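Long-range contacts in transglutaminase-like domain-containing protein (Streptococcus suis, PDB 4XZ7), which probably acts as a secreted transglutaminase, a virulence factor that gives Streptococcus suis antiphagocytic properties: residues B[60-68]-B[82-91]; B[119-130]-B[156-164]. All coordinates share one frame; numbering follows the deposited sequence.

Contact 1: B[60-68]-B[82-91]; sequences GKNNNFLVI and ILVMNKGDVI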
loop_
_atom_site.group_PDB
_atom_site.type_symbol
_atom_site.label_atom_id
_atom_site.label_comp_id
_atom_site.label_asym_id
_atom_site.label_seq_id
_atom_site.Cartn_x
_atom_site.Cartn_y
_atom_site.Cartn_z
ATOM N N GLY B 60 -19.128 18.581 -3.821
ATOM C CA GLY B 60 -18.755 19.597 -2.844
ATOM C C GLY B 60 -17.852 19.155 -1.695
ATOM O O GLY B 60 -17.292 19.995 -0.982
ATOM N N LYS B 61 -17.707 17.847 -1.510
ATOM C CA LYS B 61 -16.869 17.315 -0.441
ATOM C C LYS B 61 -15.402 17.615 -0.680
ATOM O O LYS B 61 -14.679 17.989 0.238
ATOM C CB LYS B 61 -17.072 15.802 -0.304
ATOM C CG LYS B 61 -18.444 15.419 0.215
ATOM C CD LYS B 61 -18.618 13.911 0.269
ATOM C CE LYS B 61 -19.968 13.547 0.867
ATOM N NZ LYS B 61 -20.110 12.077 1.040
ATOM N N ASN B 62 -14.972 17.449 -1.922
ATOM C CA ASN B 62 -13.566 17.614 -2.280
ATOM C C ASN B 62 -13.278 18.858 -3.123
ATOM O O ASN B 62 -12.112 19.176 -3.374
ATOM C CB ASN B 62 -13.073 16.376 -3.031
ATOM C CG ASN B 62 -13.092 15.130 -2.173
ATOM O OD1 ASN B 62 -13.031 15.206 -0.947
ATOM N ND2 ASN B 62 -13.170 13.973 -2.815
ATOM N N ASN B 63 -14.332 19.557 -3.554
ATOM C CA ASN B 63 -14.174 20.715 -4.436
ATOM C C ASN B 63 -14.917 21.947 -3.960
ATOM O O ASN B 63 -15.995 21.848 -3.373
ATOM C CB ASN B 63 -14.665 20.393 -5.861
ATOM C CG ASN B 63 -14.029 19.152 -6.443
ATOM O OD1 ASN B 63 -12.909 19.198 -6.937
ATOM N ND2 ASN B 63 -14.754 18.034 -6.402
ATOM N N ASN B 64 -14.364 23.120 -4.247
ATOM C CA ASN B 64 -15.145 24.340 -4.154
ATOM C C ASN B 64 -15.688 24.735 -5.521
ATOM O O ASN B 64 -15.285 24.186 -6.533
ATOM C CB ASN B 64 -14.309 25.455 -3.550
ATOM C CG ASN B 64 -14.068 25.242 -2.070
ATOM O OD1 ASN B 64 -15.010 24.992 -1.322
ATOM N ND2 ASN B 64 -12.811 25.300 -1.649
ATOM N N PHE B 65 -16.606 25.688 -5.536
ATOM C CA PHE B 65 -17.341 26.033 -6.733
ATOM C C PHE B 65 -16.933 27.438 -7.106
ATOM O O PHE B 65 -16.660 28.245 -6.222
ATOM C CB PHE B 65 -18.851 25.932 -6.488
ATOM C CG PHE B 65 -19.315 24.534 -6.184
ATOM C CD1 PHE B 65 -19.214 24.019 -4.901
ATOM C CD2 PHE B 65 -19.823 23.724 -7.197
ATOM C CE1 PHE B 65 -19.614 22.723 -4.623
ATOM C CE2 PHE B 65 -20.224 22.424 -6.927
ATOM C CZ PHE B 65 -20.118 21.925 -5.640
ATOM N N LEU B 66 -16.883 27.731 -8.401
ATOM C CA LEU B 66 -16.509 29.071 -8.846
ATOM C C LEU B 66 -17.707 29.865 -9.310
ATOM O O LEU B 66 -18.573 29.344 -10.019
ATOM C CB LEU B 66 -15.491 28.997 -9.987
ATOM C CG LEU B 66 -14.169 28.317 -9.675
ATOM C CD1 LEU B 66 -13.188 28.635 -10.781
ATOM C CD2 LEU B 66 -13.640 28.806 -8.335
ATOM N N VAL B 67 -17.753 31.131 -8.918
ATOM C CA VAL B 67 -18.700 32.059 -9.502
ATOM C C VAL B 67 -17.882 33.125 -10.219
ATOM O O VAL B 67 -17.016 33.748 -9.624
ATOM C CB VAL B 67 -19.629 32.699 -8.448
ATOM C CG1 VAL B 67 -20.630 33.619 -9.118
ATOM C CG2 VAL B 67 -20.359 31.620 -7.659
ATOM N N ILE B 68 -18.135 33.320 -11.505
ATOM C CA ILE B 68 -17.306 34.230 -12.290
ATOM C C ILE B 68 -18.113 35.399 -12.829
ATOM O O ILE B 68 -19.044 35.213 -13.628
ATOM C CB ILE B 68 -16.618 33.482 -13.445
ATOM C CG1 ILE B 68 -15.778 32.345 -12.869
ATOM C CG2 ILE B 68 -15.754 34.438 -14.266
ATOM C CD1 ILE B 68 -15.089 31.525 -13.885
ATOM N N ILE B 82 -20.978 24.045 -14.609
ATOM C CA ILE B 82 -20.475 24.519 -13.331
ATOM C C ILE B 82 -18.976 24.268 -13.260
ATOM O O ILE B 82 -18.514 23.205 -13.647
ATOM C CB ILE B 82 -21.201 23.828 -12.165
ATOM C CG1 ILE B 82 -22.676 24.247 -12.185
ATOM C CG2 ILE B 82 -20.519 24.176 -10.829
ATOM C CD1 ILE B 82 -23.577 23.433 -11.286
ATOM N N LEU B 83 -18.215 25.262 -12.811
ATOM C CA LEU B 83 -16.772 25.116 -12.665
ATOM C C LEU B 83 -16.414 24.831 -11.223
ATOM O O LEU B 83 -16.816 25.576 -10.335
ATOM C CB LEU B 83 -16.043 26.384 -13.110
ATOM C CG LEU B 83 -15.682 26.651 -14.574
ATOM C CD1 LEU B 83 -16.655 26.030 -15.521
ATOM C CD2 LEU B 83 -15.650 28.156 -14.777
ATOM N N VAL B 84 -15.631 23.784 -10.986
ATOM C CA VAL B 84 -15.152 23.501 -9.638
ATOM C C VAL B 84 -13.642 23.310 -9.634
ATOM O O VAL B 84 -13.033 23.164 -10.685
ATOM C CB VAL B 84 -15.803 22.233 -9.066
ATOM C CG1 VAL B 84 -17.289 22.376 -9.055
ATOM C CG2 VAL B 84 -15.384 21.012 -9.911
ATOM N N MET B 85 -13.036 23.278 -8.450
ATOM C CA MET B 85 -11.614 22.960 -8.365
ATOM C C MET B 85 -11.314 22.331 -7.016
ATOM O O MET B 85 -12.056 22.558 -6.061
ATOM C CB MET B 85 -10.761 24.210 -8.588
ATOM C CG MET B 85 -10.785 25.191 -7.453
ATOM S SD MET B 85 -9.734 26.639 -7.682
ATOM C CE MET B 85 -10.042 27.428 -6.118
ATOM N N ASN B 86 -10.251 21.523 -6.955
ATOM C CA ASN B 86 -9.820 20.885 -5.709
ATOM C C ASN B 86 -9.686 21.897 -4.590
ATOM O O ASN B 86 -9.158 22.995 -4.794
ATOM C CB ASN B 86 -8.496 20.143 -5.907
ATOM C CG ASN B 86 -8.691 18.650 -6.121
ATOM O OD1 ASN B 86 -9.538 18.027 -5.476
ATOM N ND2 ASN B 86 -7.915 18.069 -7.040
ATOM N N LYS B 87 -10.192 21.539 -3.410
ATOM C CA LYS B 87 -10.215 22.454 -2.270
ATOM C C LYS B 87 -8.852 23.079 -1.906
ATOM O O LYS B 87 -8.801 24.219 -1.438
ATOM C CB LYS B 87 -10.806 21.742 -1.040
ATOM C CG LYS B 87 -12.337 21.551 -1.087
ATOM C CD LYS B 87 -12.882 20.989 0.241
ATOM C CE LYS B 87 -14.412 21.040 0.329
ATOM N NZ LYS B 87 -14.925 22.271 0.990
ATOM N N GLY B 88 -7.746 22.375 -2.122
ATOM C CA GLY B 88 -6.456 22.983 -1.784
ATOM C C GLY B 88 -5.793 23.820 -2.880
ATOM O O GLY B 88 -4.714 24.378 -2.677
ATOM N N ASP B 89 -6.427 23.906 -4.051
ATOM C CA ASP B 89 -5.874 24.671 -5.175
ATOM C C ASP B 89 -5.831 26.152 -4.873
ATOM O O ASP B 89 -6.596 26.637 -4.052
ATOM C CB ASP B 89 -6.707 24.454 -6.446
ATOM C CG ASP B 89 -6.425 23.130 -7.102
ATOM O OD1 ASP B 89 -5.744 22.282 -6.477
ATOM O OD2 ASP B 89 -6.878 22.942 -8.254
ATOM N N VAL B 90 -4.954 26.886 -5.547
ATOM C CA VAL B 90 -5.001 28.331 -5.405
ATOM C C VAL B 90 -5.203 29.053 -6.744
ATOM O O VAL B 90 -4.816 28.580 -7.821
ATOM C CB VAL B 90 -3.738 28.879 -4.690
ATOM C CG1 VAL B 90 -3.134 27.815 -3.756
ATOM C CG2 VAL B 90 -2.729 29.402 -5.674
ATOM N N ILE B 91 -5.866 30.197 -6.664
ATOM C CA ILE B 91 -6.046 31.044 -7.825
ATOM C C ILE B 91 -5.182 32.295 -7.695
ATOM O O ILE B 91 -5.358 33.064 -6.763
ATOM C CB ILE B 91 -7.503 31.452 -7.991
ATOM C CG1 ILE B 91 -8.359 30.213 -8.286
ATOM C CG2 ILE B 91 -7.618 32.533 -9.086
ATOM C CD1 ILE B 91 -9.803 30.520 -8.535
HETATM O O HOH W 1 -17.588 22.539 -1.246
HETATM O O HOH W 2 -19.373 27.710 -12.151
#

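Contact 2: B[119-130]-B[156-164]; sequences PKRIHALFKIEL and MTIYSHGLT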
loop_
_atom_site.group_PDB
_atom_site.type_symbol
_atom_site.label_atom_id
_atom_site.label_comp_id
_atom_site.label_asym_id
_atom_site.label_seq_id
_atom_site.Cartn_x
_atom_site.Cartn_y
_atom_site.Cartn_z
ATOM N N PRO B 119 -1.924 16.004 -5.417
ATOM C CA PRO B 119 -1.365 17.181 -6.099
ATOM C C PRO B 119 -2.303 18.407 -6.133
ATOM O O PRO B 119 -3.458 18.304 -6.532
ATOM C CB PRO B 119 -1.082 16.647 -7.504
ATOM C CG PRO B 119 -0.668 15.199 -7.238
ATOM C CD PRO B 119 -1.623 14.753 -6.140
ATOM N N LYS B 120 -1.813 19.544 -5.650
ATOM C CA LYS B 120 -2.537 20.804 -5.785
ATOM C C LYS B 120 -2.208 21.494 -7.112
ATOM O O LYS B 120 -1.135 21.282 -7.700
ATOM C CB LYS B 120 -2.212 21.735 -4.615
ATOM C CG LYS B 120 -2.514 21.123 -3.255
ATOM C CD LYS B 120 -3.880 20.429 -3.265
ATOM C CE LYS B 120 -4.078 19.503 -2.065
ATOM N NZ LYS B 120 -4.107 20.243 -0.774
ATOM N N ARG B 121 -3.130 22.329 -7.577
ATOM C CA ARG B 121 -2.914 23.088 -8.803
ATOM C C ARG B 121 -3.013 24.592 -8.538
ATOM O O ARG B 121 -3.570 25.022 -7.528
ATOM C CB ARG B 121 -3.916 22.642 -9.889
ATOM C CG ARG B 121 -3.694 21.211 -10.332
ATOM C CD ARG B 121 -4.770 20.651 -11.263
ATOM N NE ARG B 121 -4.771 19.182 -11.200
ATOM C CZ ARG B 121 -4.462 18.398 -12.221
ATOM N NH1 ARG B 121 -4.151 18.932 -13.396
ATOM N NH2 ARG B 121 -4.474 17.088 -12.076
ATOM N N ILE B 122 -2.433 25.388 -9.432
ATOM C CA ILE B 122 -2.592 26.838 -9.381
ATOM C C ILE B 122 -3.253 27.246 -10.694
ATOM O O ILE B 122 -3.007 26.620 -11.741
ATOM C CB ILE B 122 -1.228 27.571 -9.169
ATOM C CG1 ILE B 122 -1.383 29.088 -9.217
ATOM C CG2 ILE B 122 -0.186 27.147 -10.207
ATOM C CD1 ILE B 122 -0.209 29.808 -8.582
ATOM N N HIS B 123 -4.110 28.261 -10.633
ATOM C CA HIS B 123 -4.876 28.692 -11.796
ATOM C C HIS B 123 -4.815 30.206 -11.962
ATOM O O HIS B 123 -4.575 30.941 -11.006
ATOM C CB HIS B 123 -6.345 28.262 -11.687
ATOM C CG HIS B 123 -6.541 26.887 -11.125
ATOM N ND1 HIS B 123 -6.551 25.750 -11.909
ATOM C CD2 HIS B 123 -6.756 26.469 -9.854
ATOM C CE1 HIS B 123 -6.756 24.695 -11.143
ATOM N NE2 HIS B 123 -6.878 25.104 -9.888
ATOM N N ALA B 124 -5.051 30.682 -13.172
ATOM C CA ALA B 124 -4.972 32.115 -13.401
ATOM C C ALA B 124 -5.714 32.485 -14.669
ATOM O O ALA B 124 -5.812 31.675 -15.595
ATOM C CB ALA B 124 -3.513 32.568 -13.473
ATOM N N LEU B 125 -6.250 33.705 -14.704
ATOM C CA LEU B 125 -6.941 34.198 -15.895
ATOM C C LEU B 125 -5.971 34.715 -16.952
ATOM O O LEU B 125 -6.379 35.105 -18.052
ATOM C CB LEU B 125 -7.935 35.296 -15.516
ATOM C CG LEU B 125 -9.112 34.790 -14.678
ATOM C CD1 LEU B 125 -9.925 35.966 -14.174
ATOM C CD2 LEU B 125 -9.982 33.817 -15.455
ATOM N N PHE B 126 -4.687 34.724 -16.617
ATOM C CA PHE B 126 -3.646 35.027 -17.593
ATOM C C PHE B 126 -2.858 33.753 -17.830
ATOM O O PHE B 126 -2.909 32.826 -17.028
ATOM C CB PHE B 126 -2.740 36.165 -17.111
ATOM C CG PHE B 126 -2.187 35.953 -15.732
ATOM C CD1 PHE B 126 -1.000 35.257 -15.543
ATOM C CD2 PHE B 126 -2.850 36.441 -14.627
ATOM C CE1 PHE B 126 -0.496 35.051 -14.272
ATOM C CE2 PHE B 126 -2.350 36.239 -13.360
ATOM C CZ PHE B 126 -1.175 35.541 -13.181
ATOM N N LYS B 127 -2.122 33.712 -18.926
ATOM C CA LYS B 127 -1.467 32.483 -19.348
ATOM C C LYS B 127 -0.367 32.090 -18.392
ATOM O O LYS B 127 0.569 32.854 -18.141
ATOM C CB LYS B 127 -0.892 32.625 -20.749
ATOM C CG LYS B 127 -0.179 31.380 -21.221
ATOM C CD LYS B 127 0.054 31.428 -22.728
ATOM C CE LYS B 127 0.783 30.179 -23.191
ATOM N NZ LYS B 127 1.087 30.247 -24.634
ATOM N N ILE B 128 -0.496 30.888 -17.851
ATOM C CA ILE B 128 0.549 30.307 -17.040
ATOM C C ILE B 128 0.730 28.879 -17.501
ATOM O O ILE B 128 -0.251 28.198 -17.845
ATOM C CB ILE B 128 0.215 30.337 -15.535
ATOM C CG1 ILE B 128 -1.128 29.659 -15.272
ATOM C CG2 ILE B 128 0.186 31.775 -15.049
ATOM C CD1 ILE B 128 -1.424 29.320 -13.805
ATOM N N GLU B 129 1.984 28.442 -17.529
ATOM C CA GLU B 129 2.308 27.038 -17.766
ATOM C C GLU B 129 3.674 26.704 -17.170
ATOM O O GLU B 129 4.469 27.595 -16.865
ATOM C CB GLU B 129 2.279 26.715 -19.259
ATOM C CG GLU B 129 2.852 27.793 -20.155
ATOM C CD GLU B 129 3.110 27.302 -21.571
ATOM O OE1 GLU B 129 4.295 27.290 -21.966
ATOM O OE2 GLU B 129 2.141 26.928 -22.285
ATOM N N LEU B 130 3.936 25.420 -16.978
ATOM C CA LEU B 130 5.297 24.967 -16.681
ATOM C C LEU B 130 5.844 24.283 -17.929
ATOM O O LEU B 130 5.240 23.316 -18.417
ATOM C CB LEU B 130 5.318 24.016 -15.480
ATOM C CG LEU B 130 4.799 24.620 -14.178
ATOM C CD1 LEU B 130 4.772 23.570 -13.072
ATOM C CD2 LEU B 130 5.647 25.825 -13.771
ATOM N N MET B 156 -13.505 34.512 -21.419
ATOM C CA MET B 156 -12.173 34.428 -20.841
ATOM C C MET B 156 -11.626 32.995 -20.861
ATOM O O MET B 156 -12.342 32.057 -21.182
ATOM C CB MET B 156 -12.190 34.974 -19.409
ATOM C CG MET B 156 -12.862 34.060 -18.416
ATOM S SD MET B 156 -13.369 34.947 -16.922
ATOM C CE MET B 156 -14.737 35.900 -17.553
ATOM N N THR B 157 -10.345 32.855 -20.516
ATOM C CA THR B 157 -9.650 31.572 -20.495
ATOM C C THR B 157 -8.988 31.367 -19.142
ATOM O O THR B 157 -8.341 32.276 -18.625
ATOM C CB THR B 157 -8.584 31.501 -21.600
ATOM O OG1 THR B 157 -9.204 31.751 -22.868
ATOM C CG2 THR B 157 -7.905 30.153 -21.622
ATOM N N ILE B 158 -9.165 30.183 -18.565
ATOM C CA ILE B 158 -8.561 29.855 -17.278
ATOM C C ILE B 158 -7.453 28.849 -17.497
ATOM O O ILE B 158 -7.691 27.800 -18.082
ATOM C CB ILE B 158 -9.589 29.270 -16.286
ATOM C CG1 ILE B 158 -10.701 30.283 -16.007
ATOM C CG2 ILE B 158 -8.910 28.909 -14.983
ATOM C CD1 ILE B 158 -11.833 29.736 -15.139
ATOM N N TYR B 159 -6.250 29.182 -17.032
ATOM C CA TYR B 159 -5.064 28.348 -17.231
ATOM C C TYR B 159 -4.687 27.700 -15.924
ATOM O O TYR B 159 -4.877 28.294 -14.872
ATOM C CB TYR B 159 -3.873 29.180 -17.741
ATOM C CG TYR B 159 -4.132 29.894 -19.058
ATOM C CD1 TYR B 159 -3.726 29.337 -20.258
ATOM C CD2 TYR B 159 -4.784 31.137 -19.089
ATOM C CE1 TYR B 159 -3.947 29.979 -21.448
ATOM C CE2 TYR B 159 -5.007 31.788 -20.270
ATOM C CZ TYR B 159 -4.594 31.209 -21.447
ATOM O OH TYR B 159 -4.832 31.856 -22.636
ATOM N N SER B 160 -4.098 26.513 -15.994
ATOM C CA SER B 160 -3.888 25.678 -14.807
ATOM C C SER B 160 -2.608 24.887 -14.929
ATOM O O SER B 160 -2.269 24.438 -16.019
ATOM C CB SER B 160 -5.051 24.683 -14.628
ATOM O OG SER B 160 -6.287 25.335 -14.394
ATOM N N HIS B 161 -1.911 24.675 -13.819
ATOM C CA HIS B 161 -0.850 23.662 -13.825
ATOM C C HIS B 161 -0.500 23.296 -12.388
ATOM O O HIS B 161 -0.970 23.930 -11.450
ATOM C CB HIS B 161 0.395 24.134 -14.605
ATOM C CG HIS B 161 1.088 25.330 -14.005
ATOM N ND1 HIS B 161 1.688 25.299 -12.765
ATOM C CD2 HIS B 161 1.310 26.576 -14.496
ATOM C CE1 HIS B 161 2.228 26.480 -12.502
ATOM N NE2 HIS B 161 2.004 27.278 -13.530
ATOM N N GLY B 162 0.317 22.261 -12.227
ATOM C CA GLY B 162 0.699 21.789 -10.916
ATOM C C GLY B 162 1.283 22.883 -10.057
ATOM O O GLY B 162 2.024 23.735 -10.548
ATOM N N LEU B 163 0.914 22.872 -8.781
ATOM C CA LEU B 163 1.507 23.762 -7.801
ATOM C C LEU B 163 2.465 22.977 -6.910
ATOM O O LEU B 163 3.594 23.395 -6.709
ATOM C CB LEU B 163 0.436 24.453 -6.946
ATOM C CG LEU B 163 0.965 25.392 -5.855
ATOM C CD1 LEU B 163 1.950 26.411 -6.431
ATOM C CD2 LEU B 163 -0.177 26.110 -5.173
ATOM N N THR B 164 2.017 21.837 -6.383
ATOM C CA THR B 164 2.890 21.012 -5.549
ATOM C C THR B 164 3.676 20.013 -6.392
ATOM O O THR B 164 3.202 19.535 -7.430
ATOM C CB THR B 164 2.109 20.219 -4.487
ATOM O OG1 THR B 164 1.145 19.412 -5.154
ATOM C CG2 THR B 164 1.390 21.161 -3.497
HETATM O O HOH W 3 0.771 19.118 -8.783
HETATM O O HOH W 4 -8.429 35.000 -20.361
HETATM O O HOH W 5 -1.413 25.870 -18.538
#

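Contact 1: B[60-68]-B[82-91]
Residues 63-68 and 82-86 pair as antiparallel strands, their axes at 145°, with Asn63 opposite Asn86, Asn64 opposite Met85 and Phe65 opposite Val84. Asn64 and Met85 exchange two backbone bonds, one of them Asn64 N to Met85 O at 3.0 Å. Further on, Leu66 N reaches Leu83 O at 2.9 Å. The return bond of that pair runs through a water, which donates to Leu66 O and accepts from Leu83 N.

Phe65 and Val84 share a face of the sheet and lie side by side. Phe65 CD2 touches Val84 CG1 at 3.4 Å. Ile82 CG2 comes to the edge of the ring, in its plane, 3.7 Å from Phe65 CD2. Leu66 and Leu83 meet through their CB atoms at 4.1 Å. Beyond them the side chains of Ile68 and Leu83 cross at about a right angle, with Ile68 CD1 3.5 Å from Leu83 CD2.

At the other end Lys87 N donates to Asn62 O at 3.0 Å, just where a type I turn from Asn86 to Asp89 begins. The aliphatic part of Lys87 runs along the backbone of 60-62, with its CE 3.1 Å from Lys61 O. A bend at chi4 (-93°) then turns NZ toward a second water, which it meets in a weak bond.

This antiparallel ladder joins two strands of the sheet that also holds 14-17 and 36-40. Phe65, with Val84 and Ile82 beside it, packs on Phe22 and Trp19 of helix 19-29. The second water donates to Gly60 O and Asn63 O, satisfying two carbonyls near the start of 63-68, while Lys87 packs mainly through its methylenes.

Contact 2: B[119-130]-B[156-164]
Ile128 CG1 packs on Tyr159 CB at 3.7 Å, its CD1 reaching on toward His161. Lys127 CA sits over the centre of one Tyr159 ring face, 3.6 Å from the centroid, in a CH-pi contact, with Thr157 CG2 over the opposite face. Leu130 CG makes a second CH-pi contact, over the His161 ring. Ile122 CG2 comes within 3.4 Å of His161 CE1. With chi1 at 64°, the His161 ring stands between backbone N and carbonyl carbon, and its ND1 donates to Gly162 O at 2.7 Å. Its NE2 bonds Tyr98 OH of helix 95-101.

Beneath these side chains, 121-124 and 157-162 form an antiparallel ladder within a mixed sheet. Ile122 pairs with His161 and Ala124 with Tyr159, each through two backbone bonds. The loop 125-130 folds back over the Tyr159 and His161 face.

On the other face His123 ND1 and Ser160 OG share a nearly straight bond, modelled at 2.5 Å. That is unusually short and no sign of strength. His123 NE2 bonds Asp89, so the ring is held from both nitrogens. At the ladder end near Arg121 and Gly162, Lys120 O accepts Leu163 N at 2.8 Å, and Lys120 N donates to Thr164 OG1 at 3.0 Å.

How the contacts relate
The two contacts lie on the same side of the chain's centre, with centres 13 Å apart. They come in series: contact 1 closes at residue 91 before contact 2 opens at 119. Each is an antiparallel ladder in a different sheet. Segment 82-91 passes from one sheet to the other, since its short strand 90-91 runs parallel to 121-124. Asp89, at the end of the turn, bonds His123 NE2 through OD2 and Arg121 N through OD1. Ile68 of contact 1 also packs on Met156 of contact 2. The two sheets are therefore tied together by the chain, the Asp89 carboxylate and apolar contact, in the N-terminal part of this piece of the longer protein.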